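Local coordinates for G protein coupled receptor (Arabidopsis thaliana, PDB 3T33) that belongs to the LanC-like family, binds a zinc ion and may play a role in abscisic acid signalling, at residues W230-M244 against V256-F268. Numbering follows the deposited sequence.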
# COMPACT_ATOMS: atom_id res chain seq x y z
N TRP A 230 -14.83 3.18 -6.68
CA TRP A 230 -14.90 3.08 -5.21
C TRP A 230 -13.53 2.88 -4.54
O TRP A 230 -13.36 3.21 -3.36
CB TRP A 230 -15.78 1.91 -4.84
CG TRP A 230 -17.24 2.18 -4.83
CD1 TRP A 230 -17.93 3.14 -5.55
CD2 TRP A 230 -18.23 1.46 -4.10
NE1 TRP A 230 -19.27 3.08 -5.27
CE2 TRP A 230 -19.48 2.06 -4.39
CE3 TRP A 230 -18.18 0.38 -3.21
CZ2 TRP A 230 -20.67 1.59 -3.83
CZ3 TRP A 230 -19.36 -0.09 -2.65
CH2 TRP A 230 -20.59 0.52 -2.97
N GLY A 231 -12.57 2.34 -5.28
CA GLY A 231 -11.35 1.81 -4.68
C GLY A 231 -10.24 2.76 -4.18
O GLY A 231 -10.38 4.03 -4.10
N ALA A 232 -9.12 2.12 -3.79
CA ALA A 232 -8.00 2.85 -3.18
C ALA A 232 -7.25 3.68 -4.24
O ALA A 232 -6.95 4.83 -4.02
CB ALA A 232 -7.06 1.83 -2.48
N ALA A 233 -6.91 3.07 -5.36
CA ALA A 233 -6.06 3.69 -6.34
C ALA A 233 -6.77 4.87 -7.05
O ALA A 233 -6.20 5.96 -7.11
CB ALA A 233 -5.60 2.65 -7.31
N HIS A 234 -8.02 4.71 -7.51
CA HIS A 234 -8.66 5.77 -8.24
C HIS A 234 -10.04 6.20 -7.73
O HIS A 234 -10.70 7.04 -8.40
CB HIS A 234 -8.83 5.41 -9.73
CG HIS A 234 -7.55 5.18 -10.46
ND1 HIS A 234 -6.64 6.19 -10.69
CD2 HIS A 234 -7.09 4.10 -11.14
CE1 HIS A 234 -5.64 5.72 -11.42
NE2 HIS A 234 -5.89 4.45 -11.72
N GLY A 235 -10.45 5.69 -6.56
CA GLY A 235 -11.79 5.84 -6.09
C GLY A 235 -12.00 6.50 -4.76
O GLY A 235 -11.11 7.17 -4.23
N LEU A 236 -13.18 6.28 -4.19
CA LEU A 236 -13.61 6.89 -2.95
C LEU A 236 -12.71 6.51 -1.75
O LEU A 236 -12.34 7.37 -0.94
CB LEU A 236 -15.08 6.47 -2.66
CG LEU A 236 -16.21 6.83 -3.66
CD1 LEU A 236 -17.59 6.36 -3.15
CD2 LEU A 236 -16.30 8.33 -4.01
N ALA A 237 -12.37 5.22 -1.64
CA ALA A 237 -11.56 4.70 -0.53
C ALA A 237 -10.27 5.48 -0.33
O ALA A 237 -10.02 5.93 0.76
CB ALA A 237 -11.24 3.22 -0.78
N GLY A 238 -9.50 5.64 -1.42
CA GLY A 238 -8.20 6.31 -1.41
C GLY A 238 -8.30 7.75 -1.02
O GLY A 238 -7.43 8.30 -0.31
N ILE A 239 -9.36 8.40 -1.49
CA ILE A 239 -9.63 9.79 -1.09
C ILE A 239 -10.02 9.92 0.37
O ILE A 239 -9.49 10.77 1.06
CB ILE A 239 -10.74 10.42 -1.99
CG1 ILE A 239 -10.31 10.31 -3.49
CG2 ILE A 239 -10.96 11.88 -1.58
CD1 ILE A 239 -11.39 10.71 -4.53
N MET A 240 -10.98 9.12 0.83
CA MET A 240 -11.37 9.16 2.25
C MET A 240 -10.17 8.86 3.15
O MET A 240 -9.92 9.57 4.15
CB MET A 240 -12.47 8.12 2.51
CG MET A 240 -13.72 8.38 1.65
SD MET A 240 -14.36 10.07 1.76
CE MET A 240 -14.22 10.52 -0.03
N ASN A 241 -9.40 7.85 2.74
CA ASN A 241 -8.20 7.42 3.45
C ASN A 241 -7.32 8.62 3.68
O ASN A 241 -7.05 8.97 4.84
CB ASN A 241 -7.45 6.29 2.71
CG ASN A 241 -6.24 5.79 3.50
OD1 ASN A 241 -5.09 5.97 3.10
ND2 ASN A 241 -6.50 5.13 4.58
N VAL A 242 -6.95 9.31 2.61
CA VAL A 242 -6.10 10.50 2.77
C VAL A 242 -6.75 11.54 3.69
O VAL A 242 -6.07 12.19 4.50
CB VAL A 242 -5.73 11.19 1.40
CG1 VAL A 242 -4.56 12.13 1.61
CG2 VAL A 242 -5.27 10.14 0.38
N LEU A 243 -8.07 11.73 3.54
CA LEU A 243 -8.72 12.75 4.31
C LEU A 243 -8.65 12.41 5.78
O LEU A 243 -8.44 13.29 6.59
CB LEU A 243 -10.16 12.96 3.84
CG LEU A 243 -10.29 13.62 2.45
CD1 LEU A 243 -11.75 13.62 2.12
CD2 LEU A 243 -9.68 15.08 2.38
N MET A 244 -8.74 11.12 6.13
CA MET A 244 -8.70 10.77 7.56
C MET A 244 -7.38 11.06 8.19
O MET A 244 -7.27 11.07 9.41
CB MET A 244 -9.11 9.33 7.82
CG MET A 244 -10.56 9.12 7.38
SD MET A 244 -11.15 7.47 7.73
CE MET A 244 -10.71 6.61 6.20
N VAL A 256 -17.18 12.19 5.48
CA VAL A 256 -16.28 11.06 5.27
C VAL A 256 -16.94 9.81 5.82
O VAL A 256 -17.11 8.84 5.07
CB VAL A 256 -14.90 11.28 5.87
CG1 VAL A 256 -14.04 10.04 5.67
CG2 VAL A 256 -14.23 12.54 5.23
N LYS A 257 -17.36 9.86 7.10
CA LYS A 257 -18.15 8.74 7.70
C LYS A 257 -19.27 8.35 6.75
O LYS A 257 -19.41 7.17 6.38
CB LYS A 257 -18.75 9.10 9.08
CG LYS A 257 -17.75 9.03 10.19
CD LYS A 257 -18.35 9.48 11.51
CE LYS A 257 -17.29 9.56 12.62
NZ LYS A 257 -17.83 10.22 13.91
N GLY A 258 -20.00 9.35 6.28
CA GLY A 258 -21.14 9.11 5.38
C GLY A 258 -20.84 8.33 4.12
O GLY A 258 -21.53 7.38 3.79
N THR A 259 -19.80 8.76 3.42
CA THR A 259 -19.34 8.09 2.17
C THR A 259 -18.92 6.66 2.46
O THR A 259 -19.20 5.76 1.68
CB THR A 259 -18.17 8.88 1.56
OG1 THR A 259 -18.59 10.23 1.38
CG2 THR A 259 -17.74 8.33 0.24
N LEU A 260 -18.27 6.44 3.60
CA LEU A 260 -17.86 5.09 3.97
C LEU A 260 -19.06 4.19 4.37
O LEU A 260 -19.14 3.06 3.90
CB LEU A 260 -16.75 5.10 5.04
CG LEU A 260 -15.36 5.65 4.67
CD1 LEU A 260 -14.50 5.64 5.87
CD2 LEU A 260 -14.73 4.83 3.58
N SER A 261 -20.00 4.68 5.18
CA SER A 261 -21.27 3.95 5.37
C SER A 261 -21.93 3.61 4.05
O SER A 261 -22.25 2.46 3.78
CB SER A 261 -22.25 4.76 6.19
OG SER A 261 -21.59 5.12 7.38
N TYR A 262 -22.11 4.61 3.21
CA TYR A 262 -22.72 4.37 1.91
C TYR A 262 -22.13 3.13 1.28
O TYR A 262 -22.85 2.24 0.91
CB TYR A 262 -22.53 5.58 1.00
CG TYR A 262 -22.92 5.30 -0.42
CD1 TYR A 262 -24.26 5.38 -0.82
CD2 TYR A 262 -21.97 4.92 -1.35
CE1 TYR A 262 -24.62 5.10 -2.10
CE2 TYR A 262 -22.31 4.65 -2.62
CZ TYR A 262 -23.64 4.73 -2.99
OH TYR A 262 -23.98 4.45 -4.27
N MET A 263 -20.80 3.07 1.16
CA MET A 263 -20.07 1.93 0.58
C MET A 263 -20.30 0.59 1.30
O MET A 263 -20.43 -0.46 0.67
CB MET A 263 -18.58 2.25 0.58
CG MET A 263 -18.17 3.38 -0.40
SD MET A 263 -16.36 3.71 -0.53
CE MET A 263 -16.06 2.58 -1.84
N ILE A 264 -20.37 0.62 2.62
CA ILE A 264 -20.61 -0.58 3.39
C ILE A 264 -21.99 -1.14 3.01
O ILE A 264 -22.10 -2.27 2.51
CB ILE A 264 -20.41 -0.31 4.92
CG1 ILE A 264 -18.94 0.01 5.18
CG2 ILE A 264 -20.87 -1.51 5.80
CD1 ILE A 264 -18.64 0.53 6.53
N GLN A 265 -23.02 -0.30 3.16
CA GLN A 265 -24.43 -0.71 2.94
C GLN A 265 -24.67 -1.18 1.50
O GLN A 265 -25.71 -1.77 1.21
CB GLN A 265 -25.39 0.45 3.25
CG GLN A 265 -25.17 1.11 4.65
CD GLN A 265 -25.93 2.45 4.83
OE1 GLN A 265 -25.55 3.29 5.69
NE2 GLN A 265 -27.01 2.65 4.05
N ASN A 266 -23.71 -0.98 0.61
CA ASN A 266 -23.97 -1.14 -0.81
C ASN A 266 -23.00 -2.04 -1.54
O ASN A 266 -22.93 -2.02 -2.78
CB ASN A 266 -24.00 0.23 -1.48
CG ASN A 266 -25.36 0.86 -1.40
OD1 ASN A 266 -26.28 0.35 -2.00
ND2 ASN A 266 -25.50 1.96 -0.64
N ARG A 267 -22.29 -2.84 -0.77
CA ARG A 267 -21.34 -3.83 -1.28
C ARG A 267 -22.07 -5.06 -1.84
O ARG A 267 -23.29 -5.21 -1.67
CB ARG A 267 -20.34 -4.23 -0.17
CG ARG A 267 -21.00 -4.92 0.99
CD ARG A 267 -20.19 -4.99 2.30
NE ARG A 267 -20.83 -5.99 3.14
CZ ARG A 267 -20.69 -6.16 4.45
NH1 ARG A 267 -19.90 -5.39 5.17
NH2 ARG A 267 -21.38 -7.12 5.05
N PHE A 268 -21.33 -5.94 -2.52
CA PHE A 268 -21.90 -7.16 -3.04
C PHE A 268 -22.50 -8.11 -1.96
O PHE A 268 -22.11 -8.08 -0.77
CB PHE A 268 -20.87 -7.88 -3.93
CG PHE A 268 -20.53 -7.15 -5.20
CD1 PHE A 268 -21.54 -6.83 -6.14
CD2 PHE A 268 -19.20 -6.75 -5.47
CE1 PHE A 268 -21.23 -6.15 -7.32
CE2 PHE A 268 -18.87 -6.06 -6.63
CZ PHE A 268 -19.89 -5.75 -7.57
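Met263 lies along one face of the Trp230 indole, and tracing it atom by atom defines the aromatic half of this contact. Its CB stands over the ring near CZ3. Met263 CG is 4.1 Å from the centroid of the Trp230 six-membered ring and only 11° off the ring normal, which identifies a CH-pi contact over the face. Met263 SD has already left the normal: it is 5.0 Å from the centroid of the Trp230 five-membered ring, an oblique Met-aromatic contact, and packs against Leu236 CB at 3.7 Å and against Leu236 CD1. The chain is extended at chi2 and bends only at chi3, which sets CE on the Trp230 CB side, but the model puts it closer to that carbon than carbons can sit, so its exact place is doubtful.

Farther out on the indole, CH2 meets the CB of Asn266, which lies at the ring edge. Tyr262 approaches obliquely, with its CE2 3.7 Å from Trp230 CZ2; its hydroxyl is hydrogen-bonded to Glu277.

Between the helices the contact is apolar. The bend at chi2 (-52°) brings Met240 SD to 3.9 Å from Val256 CG1 and also against Thr259 CB, while Thr259 OG1 bonds back to the carbonyl of Asp255. Leu243 CD1 takes the other Val256 branch, CG2, and Met244 CE reaches Leu260 CD1 at 3.9 Å.

The axes of helix 236-244 and helix 256-265 approach to 10.4 Å at 148°; as the two helices are consecutive in the chain, they form an antiparallel helical hairpin within the all-helical LanC-like fold. Helix 195-212 packs against Leu243 and Val256, helix 308-324 covers Leu260 through Phe310, and helix 291-305 meets Ala237 and Met244 through Thr297, with the zinc ion about 13 Å from the Ala237 side chain.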